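Local coordinates for response regulator receiver protein (Desulfuromonas acetoxidans, PDB 2ZAY) that probably serves as the receiver domain of a two-component response regulator, a CheY-like signalling module cut from a longer protein, at residues A[54-59]-A[81-86]; A[66-71]-A[103-108]; A[9-14]-A[31-36]; A[86-91]-A[111-116]. One frame throughout, in Å; residues are numbered along the deposited sequence.

Contact 1: A[54-59]-A[81-86]; sequences HLIITE and ASIPVI
Ile56 and Ile57 run beside Val85 and Ile86 as neighbouring parallel strands, the CA atoms of each facing pair (Ile56 with Val85, Ile57 with Ile86) 4.7 Å apart. Three nearly straight backbone bonds fix this register. Ile56 gives its N to Pro84 O at 2.9 Å and takes Ile86 N on its own O at 2.8 Å, so Ile56 bonds to the residues on either side of Val85, its partner in register. Thr58 N then reaches Ile86 O at 3.0 Å. Between these bonds the CA-H of Val85 points at Ile56 O as well. The two strands, 55-59 and 85-89, are consecutive in the chain and linked by helix 67-75, a beta-alpha-beta crossover in the middle of the receiver-domain sheet. On the face packed by that helix, Ile83 lies across Ile56 at about a right angle, its CG2 3.8 Å from Ile56 CG1. Further along, Thr58 directs its methyl at Val85, CG2 to CG1 3.9 Å; its hydroxyl, anti to the backbone N (chi1 -179°), bonds to Glu59 O instead. Leu55 works on the face met by helix 115-129. With CG swung opposite its own N (chi1 -177°), this branch point lies 4.0 Å from Pro84 CG, while both methyls border Ile86 CD1. Cutting Leu55 back to an alanine would probably open a gap between the Pro84 ring and Ile86 CD1, both of which lean on its branch. At the start of the strand, Pro84 CD sits 3.3 Å from His54 O, a carbonyl that also receives Tyr130 OH.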
loop_
_atom_site.group_PDB
_atom_site.type_symbol
_atom_site.label_atom_id
_atom_site.label_comp_id
_atom_site.label_asym_id
_atom_site.label_seq_id
_atom_site.Cartn_x
_atom_site.Cartn_y
_atom_site.Cartn_z
ATOM N N HIS A 54 2.174 -6.786 -7.333
ATOM C CA HIS A 54 2.160 -5.840 -8.450
ATOM C C HIS A 54 2.057 -4.418 -7.916
ATOM O O HIS A 54 2.466 -3.456 -8.569
ATOM C CB HIS A 54 0.973 -6.097 -9.383
ATOM C CG HIS A 54 1.059 -7.385 -10.139
ATOM N ND1 HIS A 54 0.499 -8.557 -9.678
ATOM C CD2 HIS A 54 1.644 -7.686 -11.324
ATOM C CE1 HIS A 54 0.733 -9.525 -10.547
ATOM N NE2 HIS A 54 1.426 -9.024 -11.555
ATOM N N LEU A 55 1.488 -4.290 -6.724
ATOM C CA LEU A 55 1.322 -2.983 -6.103
ATOM C C LEU A 55 1.271 -3.157 -4.592
ATOM O O LEU A 55 0.796 -4.175 -4.094
ATOM C CB LEU A 55 0.044 -2.316 -6.623
ATOM C CG LEU A 55 -0.216 -0.897 -6.113
ATOM C CD1 LEU A 55 -0.984 -0.101 -7.159
ATOM C CD2 LEU A 55 -0.981 -0.970 -4.813
ATOM N N ILE A 56 1.758 -2.155 -3.868
ATOM C CA ILE A 56 1.792 -2.218 -2.414
ATOM C C ILE A 56 1.021 -1.061 -1.816
ATOM O O ILE A 56 1.108 0.072 -2.293
ATOM C CB ILE A 56 3.261 -2.187 -1.910
ATOM C CG1 ILE A 56 3.999 -3.428 -2.427
ATOM C CG2 ILE A 56 3.302 -2.111 -0.383
ATOM C CD1 ILE A 56 5.494 -3.393 -2.211
ATOM N N ILE A 57 0.239 -1.356 -0.785
ATOM C CA ILE A 57 -0.543 -0.330 -0.105
ATOM C C ILE A 57 -0.076 -0.371 1.347
ATOM O O ILE A 57 -0.150 -1.416 1.994
ATOM C CB ILE A 57 -2.048 -0.655 -0.141
ATOM C CG1 ILE A 57 -2.543 -0.713 -1.585
ATOM C CG2 ILE A 57 -2.821 0.386 0.654
ATOM C CD1 ILE A 57 -3.974 -1.247 -1.715
ATOM N N THR A 58 0.407 0.748 1.865
ATOM C CA THR A 58 0.873 0.748 3.243
ATOM C C THR A 58 0.354 1.909 4.064
ATOM O O THR A 58 0.135 3.005 3.550
ATOM C CB THR A 58 2.416 0.783 3.321
ATOM O OG1 THR A 58 2.816 0.754 4.695
ATOM C CG2 THR A 58 2.971 2.059 2.674
ATOM N N GLU A 59 0.140 1.650 5.351
ATOM C CA GLU A 59 -0.294 2.687 6.270
ATOM C C GLU A 59 0.907 3.633 6.319
ATOM O O GLU A 59 2.049 3.178 6.322
ATOM C CB GLU A 59 -0.539 2.079 7.653
ATOM C CG GLU A 59 -1.086 3.048 8.683
ATOM C CD GLU A 59 -1.399 2.361 10.004
ATOM O OE1 GLU A 59 -2.042 2.990 10.873
ATOM O OE2 GLU A 59 -0.992 1.192 10.172
ATOM N N ALA A 81 12.207 -2.369 -6.007
ATOM C CA ALA A 81 12.432 -0.938 -6.197
ATOM C C ALA A 81 11.500 -0.196 -7.143
ATOM O O ALA A 81 11.358 1.026 -7.030
ATOM C CB ALA A 81 13.875 -0.702 -6.611
ATOM N N SER A 82 10.885 -0.910 -8.085
ATOM C CA SER A 82 9.978 -0.268 -9.026
ATOM C C SER A 82 8.502 -0.563 -8.781
ATOM O O SER A 82 7.651 -0.064 -9.511
ATOM C CB SER A 82 10.337 -0.645 -10.469
ATOM O OG SER A 82 11.547 -0.022 -10.864
ATOM N N ILE A 83 8.191 -1.365 -7.764
ATOM C CA ILE A 83 6.785 -1.676 -7.472
ATOM C C ILE A 83 6.104 -0.408 -6.971
ATOM O O ILE A 83 6.624 0.265 -6.085
ATOM C CB ILE A 83 6.655 -2.754 -6.386
ATOM C CG1 ILE A 83 7.253 -4.076 -6.883
ATOM C CG2 ILE A 83 5.184 -2.921 -6.007
ATOM C CD1 ILE A 83 7.321 -5.169 -5.800
ATOM N N PRO A 84 4.934 -0.060 -7.531
ATOM C CA PRO A 84 4.269 1.161 -7.057
ATOM C C PRO A 84 3.744 1.019 -5.634
ATOM O O PRO A 84 3.300 -0.057 -5.231
ATOM C CB PRO A 84 3.150 1.371 -8.078
ATOM C CG PRO A 84 2.820 -0.037 -8.521
ATOM C CD PRO A 84 4.198 -0.661 -8.660
ATOM N N VAL A 85 3.800 2.110 -4.878
ATOM C CA VAL A 85 3.338 2.088 -3.489
ATOM C C VAL A 85 2.315 3.188 -3.232
ATOM O O VAL A 85 2.557 4.362 -3.534
ATOM C CB VAL A 85 4.529 2.265 -2.500
ATOM C CG1 VAL A 85 4.048 2.051 -1.056
ATOM C CG2 VAL A 85 5.644 1.267 -2.835
ATOM N N ILE A 86 1.166 2.798 -2.687
ATOM C CA ILE A 86 0.099 3.742 -2.356
ATOM C C ILE A 86 0.104 3.925 -0.845
ATOM O O ILE A 86 0.200 2.944 -0.105
ATOM C CB ILE A 86 -1.300 3.201 -2.754
ATOM C CG1 ILE A 86 -1.455 3.185 -4.280
ATOM C CG2 ILE A 86 -2.402 4.074 -2.115
ATOM C CD1 ILE A 86 -2.799 2.644 -4.729
#

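Contact 2: A[66-71]-A[103-108]; sequences SGMDLF and MGFIDF
Phe71 and Phe105 form the tight, buried half of this contact. Their ring centroids are 4.7 Å apart and the planes meet at 31°, an oblique pairing in which Phe71 CD1 stands over the centre of the Phe105 ring. Phe71 is sent across the gap by a CG anti to its backbone N (chi1 -176°), and its CB comes within 3.6 Å of Phe105 CZ. The rim of the Phe105 ring meets the first turn of helix 67-75, with CZ 3.5 Å from Gly67 O. At the far end of the other ring, Phe71 CZ rests 3.7 Å from Gly104 C. Gly104 has a positive phi in the Schellman motif that ends helix 94-103; a CB there would collide with Phe71 CZ and also press against the preceding carbonyl. The methionine side lies toward solvent, though its atoms are just as close. Met68 and Met103 cross at about a right angle with their sulfur atoms 3.5 Å apart, and Met68 CG approaches Met103 SD at 3.4 Å. Met103 bends at its last torsion, bringing CE back to Phe71 CD2 at 3.8 Å, so the sulfur contact and the ring contact are continuous. No hydrogen bond spans the two segments; the polar bonding here is local, notably the capping box of Ser66 and Asp69 that starts the helix. Leu100 touches Met68, and Val85 and Ala87 touch Phe105. The whole is helix 67-75 packed against the turn that leads from helix 94-103 into strand 107-110, on one face of the parallel sheet, as in CheY-like receiver domains.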
loop_
_atom_site.group_PDB
_atom_site.type_symbol
_atom_site.label_atom_id
_atom_site.label_comp_id
_atom_site.label_asym_id
_atom_site.label_seq_id
_atom_site.Cartn_x
_atom_site.Cartn_y
_atom_site.Cartn_z
ATOM N N SER A 66 7.781 3.178 9.894
ATOM C CA SER A 66 6.722 3.876 9.174
ATOM C C SER A 66 6.571 3.453 7.717
ATOM O O SER A 66 7.380 2.688 7.185
ATOM C CB SER A 66 6.980 5.380 9.219
ATOM O OG SER A 66 8.019 5.721 8.319
ATOM N N GLY A 67 5.518 3.960 7.083
ATOM C CA GLY A 67 5.276 3.665 5.681
ATOM C C GLY A 67 6.407 4.241 4.847
ATOM O O GLY A 67 6.783 3.673 3.823
ATOM N N MET A 68 6.950 5.380 5.276
ATOM C CA MET A 68 8.066 5.998 4.556
ATOM C C MET A 68 9.322 5.138 4.701
ATOM O O MET A 68 10.133 5.056 3.778
ATOM C CB MET A 68 8.350 7.412 5.077
ATOM C CG MET A 68 7.331 8.457 4.645
ATOM S SD MET A 68 7.788 10.154 5.136
ATOM C CE MET A 68 7.506 10.052 6.902
ATOM N N ASP A 69 9.479 4.499 5.860
ATOM C CA ASP A 69 10.630 3.629 6.102
ATOM C C ASP A 69 10.513 2.413 5.197
ATOM O O ASP A 69 11.497 1.961 4.613
ATOM C CB ASP A 69 10.674 3.160 7.561
ATOM C CG ASP A 69 11.015 4.277 8.525
ATOM O OD1 ASP A 69 11.910 5.085 8.193
ATOM O OD2 ASP A 69 10.399 4.338 9.616
ATOM N N LEU A 70 9.296 1.887 5.089
ATOM C CA LEU A 70 9.035 0.729 4.240
ATOM C C LEU A 70 9.317 1.115 2.791
ATOM O O LEU A 70 9.967 0.371 2.060
ATOM C CB LEU A 70 7.575 0.276 4.377
ATOM C CG LEU A 70 7.132 -0.891 3.478
ATOM C CD1 LEU A 70 8.052 -2.077 3.701
ATOM C CD2 LEU A 70 5.684 -1.274 3.786
ATOM N N PHE A 71 8.817 2.279 2.382
ATOM C CA PHE A 71 9.037 2.750 1.020
ATOM C C PHE A 71 10.538 2.767 0.711
ATOM O O PHE A 71 10.976 2.267 -0.328
ATOM C CB PHE A 71 8.479 4.161 0.854
ATOM C CG PHE A 71 8.588 4.695 -0.550
ATOM C CD1 PHE A 71 7.595 4.431 -1.486
ATOM C CD2 PHE A 71 9.687 5.458 -0.935
ATOM C CE1 PHE A 71 7.689 4.925 -2.792
ATOM C CE2 PHE A 71 9.798 5.954 -2.229
ATOM C CZ PHE A 71 8.795 5.690 -3.166
ATOM N N MET A 103 7.882 12.295 -2.321
ATOM C CA MET A 103 8.822 11.192 -2.077
ATOM C C MET A 103 8.794 10.126 -3.161
ATOM O O MET A 103 9.791 9.426 -3.379
ATOM C CB MET A 103 8.457 10.464 -0.789
ATOM C CG MET A 103 9.217 10.834 0.428
ATOM S SD MET A 103 8.596 9.803 1.753
ATOM C CE MET A 103 9.592 8.341 1.562
ATOM N N GLY A 104 7.638 9.957 -3.794
ATOM C CA GLY A 104 7.532 8.946 -4.829
ATOM C C GLY A 104 6.363 7.991 -4.657
ATOM O O GLY A 104 6.170 7.092 -5.483
ATOM N N PHE A 105 5.595 8.144 -3.582
ATOM C CA PHE A 105 4.425 7.286 -3.404
ATOM C C PHE A 105 3.568 7.534 -4.642
ATOM O O PHE A 105 3.363 8.684 -5.038
ATOM C CB PHE A 105 3.662 7.663 -2.130
ATOM C CG PHE A 105 4.194 6.991 -0.883
ATOM C CD1 PHE A 105 3.714 5.749 -0.489
ATOM C CD2 PHE A 105 5.206 7.590 -0.127
ATOM C CE1 PHE A 105 4.234 5.098 0.645
ATOM C CE2 PHE A 105 5.733 6.948 1.009
ATOM C CZ PHE A 105 5.247 5.705 1.391
ATOM N N ILE A 106 3.071 6.467 -5.259
ATOM C CA ILE A 106 2.287 6.632 -6.482
ATOM C C ILE A 106 0.911 7.259 -6.259
ATOM O O ILE A 106 0.327 7.837 -7.182
ATOM C CB ILE A 106 2.148 5.287 -7.233
ATOM C CG1 ILE A 106 1.932 5.558 -8.721
ATOM C CG2 ILE A 106 1.024 4.464 -6.635
ATOM C CD1 ILE A 106 2.087 4.327 -9.581
ATOM N N ASP A 107 0.379 7.130 -5.049
ATOM C CA ASP A 107 -0.909 7.740 -4.717
ATOM C C ASP A 107 -1.020 7.867 -3.198
ATOM O O ASP A 107 -0.212 7.298 -2.454
ATOM C CB ASP A 107 -2.095 6.922 -5.261
ATOM C CG ASP A 107 -3.321 7.798 -5.564
ATOM O OD1 ASP A 107 -3.442 8.897 -4.976
ATOM O OD2 ASP A 107 -4.171 7.391 -6.384
ATOM N N PHE A 108 -2.012 8.626 -2.751
ATOM C CA PHE A 108 -2.243 8.853 -1.328
ATOM C C PHE A 108 -3.747 8.823 -1.081
ATOM O O PHE A 108 -4.504 9.542 -1.743
ATOM C CB PHE A 108 -1.677 10.215 -0.928
ATOM C CG PHE A 108 -1.894 10.563 0.519
ATOM C CD1 PHE A 108 -0.944 10.230 1.478
ATOM C CD2 PHE A 108 -3.053 11.225 0.920
ATOM C CE1 PHE A 108 -1.140 10.554 2.824
ATOM C CE2 PHE A 108 -3.265 11.556 2.261
ATOM C CZ PHE A 108 -2.303 11.219 3.216
#

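Contact 3: A[9-14]-A[31-36]; sequences WRIMLV and EGFDII
Ile11 and Ile35 pair within the first beta-alpha-beta unit of the receiver fold, where strands 9-14 and 33-38 lie side by side and helix 22-31 connects them. The strand axes come to 4.6 Å and diverge by 33°, the twist expected of parallel neighbours. Backbone bonds come first. Trp9 O accepts Asp34 N at 2.8 Å, and Ile11 N gives to Asp34 O at 2.9 Å. Two residues on, Ile11 O takes Ile36 N at 2.8 Å and Leu13 N reaches Ile36 O at 2.7 Å. All four are close to straight, and because Ile11 supplies both donor and acceptor, it straddles Ile35. CA-H groups add to this: those of Ile35 and Met12 face Ile11 O and Ile36 O respectively. No salt bridge crosses the seam: Arg10 and Asp34 share a face, but their charged ends do not meet, and Arg10 NH1 bonds to His52 O. Apolar packing falls on both faces. On the one shared by Trp9, Ile11, Phe33 and Ile35, Trp9 CB sits in the plane of the Phe33 ring at its edge, 3.8 Å from CD1, and the Ile11 side chain crosses Phe33 obliquely, with CG1 near that same CD1. Leu28, Ile122 and Leu126 of the helices 22-31 and 115-129 close in on Phe33. On the other face, Met12 bends at its last torsion (chi3 -65°) to set CE 4.1 Å from Ile36 CG2. Ile35 folds its longer branch back toward strand 9-14, which leaves CD1 3.7 Å from Ile11 CB.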
loop_
_atom_site.group_PDB
_atom_site.type_symbol
_atom_site.label_atom_id
_atom_site.label_comp_id
_atom_site.label_asym_id
_atom_site.label_seq_id
_atom_site.Cartn_x
_atom_site.Cartn_y
_atom_site.Cartn_z
ATOM N N TRP A 9 -3.830 -10.205 -10.182
ATOM C CA TRP A 9 -3.128 -9.079 -9.574
ATOM C C TRP A 9 -2.837 -9.301 -8.091
ATOM O O TRP A 9 -3.761 -9.421 -7.277
ATOM C CB TRP A 9 -3.941 -7.795 -9.742
ATOM C CG TRP A 9 -4.130 -7.355 -11.176
ATOM C CD1 TRP A 9 -5.281 -7.410 -11.906
ATOM C CD2 TRP A 9 -3.141 -6.766 -12.033
ATOM N NE1 TRP A 9 -5.074 -6.888 -13.163
ATOM C CE2 TRP A 9 -3.769 -6.485 -13.266
ATOM C CE3 TRP A 9 -1.785 -6.448 -11.876
ATOM C CZ2 TRP A 9 -3.091 -5.899 -14.339
ATOM C CZ3 TRP A 9 -1.107 -5.863 -12.947
ATOM C CH2 TRP A 9 -1.764 -5.595 -14.163
ATOM N N ARG A 10 -1.552 -9.354 -7.746
ATOM C CA ARG A 10 -1.134 -9.539 -6.360
ATOM C C ARG A 10 -1.026 -8.155 -5.747
ATOM O O ARG A 10 -0.314 -7.299 -6.269
ATOM C CB ARG A 10 0.241 -10.210 -6.273
ATOM C CG ARG A 10 0.352 -11.552 -6.984
ATOM C CD ARG A 10 1.821 -11.985 -7.104
ATOM N NE ARG A 10 2.031 -12.724 -8.344
ATOM C CZ ARG A 10 2.790 -12.309 -9.350
ATOM N NH1 ARG A 10 3.435 -11.151 -9.282
ATOM N NH2 ARG A 10 2.890 -13.056 -10.443
ATOM N N ILE A 11 -1.722 -7.942 -4.638
ATOM C CA ILE A 11 -1.692 -6.652 -3.966
ATOM C C ILE A 11 -1.294 -6.858 -2.508
ATOM O O ILE A 11 -1.986 -7.566 -1.784
ATOM C CB ILE A 11 -3.090 -5.979 -3.998
ATOM C CG1 ILE A 11 -3.597 -5.875 -5.439
ATOM C CG2 ILE A 11 -3.021 -4.599 -3.351
ATOM C CD1 ILE A 11 -2.837 -4.886 -6.306
ATOM N N MET A 12 -0.184 -6.268 -2.075
ATOM C CA MET A 12 0.207 -6.412 -0.675
ATOM C C MET A 12 -0.329 -5.225 0.114
ATOM O O MET A 12 -0.192 -4.080 -0.308
ATOM C CB MET A 12 1.732 -6.489 -0.516
ATOM C CG MET A 12 2.205 -6.533 0.959
ATOM S SD MET A 12 4.020 -6.738 1.208
ATOM C CE MET A 12 4.241 -8.246 0.586
ATOM N N LEU A 13 -0.958 -5.506 1.250
ATOM C CA LEU A 13 -1.499 -4.453 2.109
ATOM C C LEU A 13 -0.807 -4.523 3.474
ATOM O O LEU A 13 -0.810 -5.572 4.112
ATOM C CB LEU A 13 -3.006 -4.653 2.274
ATOM C CG LEU A 13 -3.760 -3.760 3.255
ATOM C CD1 LEU A 13 -3.636 -2.308 2.826
ATOM C CD2 LEU A 13 -5.229 -4.185 3.295
ATOM N N VAL A 14 -0.219 -3.412 3.914
ATOM C CA VAL A 14 0.483 -3.350 5.200
ATOM C C VAL A 14 -0.224 -2.333 6.104
ATOM O O VAL A 14 -0.297 -1.148 5.774
ATOM C CB VAL A 14 1.956 -2.887 5.019
ATOM C CG1 VAL A 14 2.736 -3.137 6.303
ATOM C CG2 VAL A 14 2.602 -3.601 3.846
ATOM N N GLU A 31 -13.281 -8.250 -6.310
ATOM C CA GLU A 31 -12.876 -7.487 -7.483
ATOM C C GLU A 31 -11.860 -8.273 -8.311
ATOM O O GLU A 31 -11.594 -7.936 -9.463
ATOM C CB GLU A 31 -12.254 -6.162 -7.039
ATOM C CG GLU A 31 -12.330 -5.046 -8.060
ATOM C CD GLU A 31 -13.688 -4.371 -8.084
ATOM O OE1 GLU A 31 -13.848 -3.379 -8.824
ATOM O OE2 GLU A 31 -14.598 -4.829 -7.360
ATOM N N GLY A 32 -11.283 -9.312 -7.715
ATOM C CA GLY A 32 -10.303 -10.118 -8.422
ATOM C C GLY A 32 -8.872 -9.907 -7.957
ATOM O O GLY A 32 -7.935 -10.425 -8.563
ATOM N N PHE A 33 -8.691 -9.146 -6.887
ATOM C CA PHE A 33 -7.355 -8.893 -6.365
ATOM C C PHE A 33 -6.956 -9.982 -5.375
ATOM O O PHE A 33 -7.772 -10.433 -4.574
ATOM C CB PHE A 33 -7.293 -7.524 -5.673
ATOM C CG PHE A 33 -7.536 -6.364 -6.600
ATOM C CD1 PHE A 33 -6.681 -6.125 -7.674
ATOM C CD2 PHE A 33 -8.623 -5.518 -6.406
ATOM C CE1 PHE A 33 -6.906 -5.060 -8.546
ATOM C CE2 PHE A 33 -8.861 -4.449 -7.269
ATOM C CZ PHE A 33 -7.998 -4.218 -8.345
ATOM N N ASP A 34 -5.700 -10.409 -5.454
ATOM C CA ASP A 34 -5.162 -11.421 -4.553
ATOM C C ASP A 34 -4.475 -10.613 -3.452
ATOM O O ASP A 34 -3.362 -10.124 -3.644
ATOM C CB ASP A 34 -4.136 -12.285 -5.289
ATOM C CG ASP A 34 -3.663 -13.465 -4.462
ATOM O OD1 ASP A 34 -3.967 -13.517 -3.248
ATOM O OD2 ASP A 34 -2.978 -14.338 -5.033
ATOM N N ILE A 35 -5.141 -10.469 -2.310
ATOM C CA ILE A 35 -4.602 -9.671 -1.213
ATOM C C ILE A 35 -3.652 -10.382 -0.252
ATOM O O ILE A 35 -3.988 -11.395 0.364
ATOM C CB ILE A 35 -5.737 -9.044 -0.375
ATOM C CG1 ILE A 35 -6.681 -8.253 -1.281
ATOM C CG2 ILE A 35 -5.153 -8.146 0.701
ATOM C CD1 ILE A 35 -6.020 -7.104 -2.025
ATOM N N ILE A 36 -2.455 -9.822 -0.133
ATOM C CA ILE A 36 -1.427 -10.338 0.753
ATOM C C ILE A 36 -1.426 -9.353 1.917
ATOM O O ILE A 36 -1.140 -8.171 1.730
ATOM C CB ILE A 36 -0.050 -10.343 0.035
ATOM C CG1 ILE A 36 -0.107 -11.298 -1.168
ATOM C CG2 ILE A 36 1.054 -10.746 1.009
ATOM C CD1 ILE A 36 1.084 -11.188 -2.107
#

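Contact 4: A[86-91]-A[111-116]; sequences IALSGR and KPVNAI
This is a strand end meeting a loop: Leu88, Ser89 and Gly90, where strand 85-89 runs out at the C-terminal end of the strands, receive Lys111 and Val113 of the loop leading into helix 115-129. One backbone bond joins them, Lys111 N to Ser89 O at 2.8 Å. It is straight at hydrogen (176°), although the donor stands above the carbonyl plane, 41° out of it. The lysine chain then runs along the backbone, with CD 3.8 Å from Gly90 N, and bends at its last two torsions to bring NZ 3.6 Å from Leu88 CB. That ammonium forms a salt bridge with Asp15. Leu88 CD2 lies between the two loop residues, near Lys111 NZ and 3.9 Å from Val113 CG2. With a methionine in place of Lys111, Asp15 would probably be left without its salt-bridge mate. Ser89 faces away and is held by an ST turn, its OG accepting Arg91 N, and also bonds to Glu96. A strand-end serine, a lysine and a following cis proline, Pro112, match the hydroxyl residue and the Lys-Pro pair that border the phosphorylation site in CheY-like receivers.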
loop_
_atom_site.group_PDB
_atom_site.type_symbol
_atom_site.label_atom_id
_atom_site.label_comp_id
_atom_site.label_asym_id
_atom_site.label_seq_id
_atom_site.Cartn_x
_atom_site.Cartn_y
_atom_site.Cartn_z
ATOM N N ILE A 86 1.166 2.798 -2.687
ATOM C CA ILE A 86 0.099 3.742 -2.356
ATOM C C ILE A 86 0.104 3.925 -0.845
ATOM O O ILE A 86 0.200 2.944 -0.105
ATOM C CB ILE A 86 -1.300 3.201 -2.754
ATOM C CG1 ILE A 86 -1.455 3.185 -4.280
ATOM C CG2 ILE A 86 -2.402 4.074 -2.115
ATOM C CD1 ILE A 86 -2.799 2.644 -4.729
ATOM N N ALA A 87 0.019 5.169 -0.382
ATOM C CA ALA A 87 -0.015 5.426 1.049
ATOM C C ALA A 87 -1.445 5.614 1.531
ATOM O O ALA A 87 -2.260 6.250 0.865
ATOM C CB ALA A 87 0.811 6.669 1.395
ATOM N N LEU A 88 -1.732 5.046 2.697
ATOM C CA LEU A 88 -3.036 5.147 3.333
ATOM C C LEU A 88 -2.763 5.871 4.648
ATOM O O LEU A 88 -1.898 5.462 5.412
ATOM C CB LEU A 88 -3.592 3.748 3.604
ATOM C CG LEU A 88 -4.813 3.283 2.810
ATOM C CD1 LEU A 88 -4.646 3.571 1.329
ATOM C CD2 LEU A 88 -5.022 1.794 3.070
ATOM N N SER A 89 -3.479 6.953 4.922
ATOM C CA SER A 89 -3.212 7.659 6.164
ATOM C C SER A 89 -4.447 8.133 6.894
ATOM O O SER A 89 -5.394 8.641 6.287
ATOM C CB SER A 89 -2.291 8.852 5.908
ATOM O OG SER A 89 -2.089 9.586 7.104
ATOM N N GLY A 90 -4.420 7.955 8.209
ATOM C CA GLY A 90 -5.525 8.380 9.042
ATOM C C GLY A 90 -5.383 9.834 9.452
ATOM O O GLY A 90 -6.233 10.362 10.167
ATOM N N ARG A 91 -4.305 10.481 9.016
ATOM C CA ARG A 91 -4.076 11.890 9.334
ATOM C C ARG A 91 -4.420 12.706 8.100
ATOM O O ARG A 91 -5.297 13.568 8.125
ATOM C CB ARG A 91 -2.616 12.115 9.736
ATOM C CG ARG A 91 -2.213 11.270 10.919
ATOM C CD ARG A 91 -0.834 11.618 11.445
ATOM N NE ARG A 91 -0.580 10.905 12.695
ATOM C CZ ARG A 91 0.485 11.088 13.466
ATOM N NH1 ARG A 91 1.415 11.970 13.121
ATOM N NH2 ARG A 91 0.612 10.392 14.589
ATOM N N LYS A 111 -7.827 7.836 5.127
ATOM C CA LYS A 111 -8.738 6.932 5.818
ATOM C C LYS A 111 -9.873 7.823 6.340
ATOM O O LYS A 111 -9.709 9.039 6.446
ATOM C CB LYS A 111 -8.037 6.261 7.008
ATOM C CG LYS A 111 -7.020 5.181 6.656
ATOM C CD LYS A 111 -6.301 4.712 7.918
ATOM C CE LYS A 111 -5.931 3.231 7.871
ATOM N NZ LYS A 111 -5.039 2.883 6.742
ATOM N N PRO A 112 -11.043 7.239 6.655
ATOM C CA PRO A 112 -11.350 5.813 6.546
ATOM C C PRO A 112 -11.383 5.389 5.087
ATOM O O PRO A 112 -11.697 6.185 4.202
ATOM C CB PRO A 112 -12.714 5.702 7.226
ATOM C CG PRO A 112 -13.335 7.025 6.936
ATOM C CD PRO A 112 -12.196 7.974 7.207
ATOM N N VAL A 113 -11.050 4.127 4.850
ATOM C CA VAL A 113 -11.012 3.579 3.508
ATOM C C VAL A 113 -12.384 3.197 2.973
ATOM O O VAL A 113 -13.196 2.594 3.672
ATOM C CB VAL A 113 -10.116 2.329 3.463
ATOM C CG1 VAL A 113 -10.073 1.764 2.050
ATOM C CG2 VAL A 113 -8.721 2.681 3.947
ATOM N N ASN A 114 -12.635 3.568 1.726
ATOM C CA ASN A 114 -13.879 3.236 1.061
ATOM C C ASN A 114 -13.514 2.255 -0.053
ATOM O O ASN A 114 -12.744 2.585 -0.956
ATOM C CB ASN A 114 -14.526 4.486 0.473
ATOM C CG ASN A 114 -15.764 4.163 -0.336
ATOM O OD1 ASN A 114 -15.703 3.400 -1.304
ATOM N ND2 ASN A 114 -16.898 4.738 0.054
ATOM N N ALA A 115 -14.064 1.049 0.022
ATOM C CA ALA A 115 -13.783 0.007 -0.959
ATOM C C ALA A 115 -13.948 0.424 -2.424
ATOM O O ALA A 115 -13.154 0.028 -3.269
ATOM C CB ALA A 115 -14.643 -1.221 -0.665
ATOM N N ILE A 116 -14.971 1.216 -2.733
ATOM C CA ILE A 116 -15.193 1.650 -4.115
ATOM C C ILE A 116 -14.067 2.575 -4.574
ATOM O O ILE A 116 -13.564 2.458 -5.695
ATOM C CB ILE A 116 -16.548 2.389 -4.264
ATOM C CG1 ILE A 116 -17.702 1.425 -3.960
ATOM C CG2 ILE A 116 -16.694 2.945 -5.674
ATOM C CD1 ILE A 116 -19.080 2.076 -4.007
#

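In the fold
All four contacts share one five-stranded parallel sheet. Contact 3 pairs strands 9-14 and 33-38, contact 1 pairs the central strand 55-59 with 85-89, and the backbone bond from Val14 N to Ile57 O (2.8 Å) joins them. Contact 2 lies about 8 Å from contact 1, centre to centre, and packs onto it through Phe105 CE1 and Val85 CG1 (3.5 Å). Contacts 2 and 3, about 18 Å apart between centres, flank the chain's centre. Contact 4 continues strand 85-89 to the C-terminal end of the strands. There Lys111 reaches Asp15, just beyond contact 3, and Asp15 lies close to Glu59 of contact 1; Glu59 appears to stand where relatives usually carry the phospho-accepting aspartate.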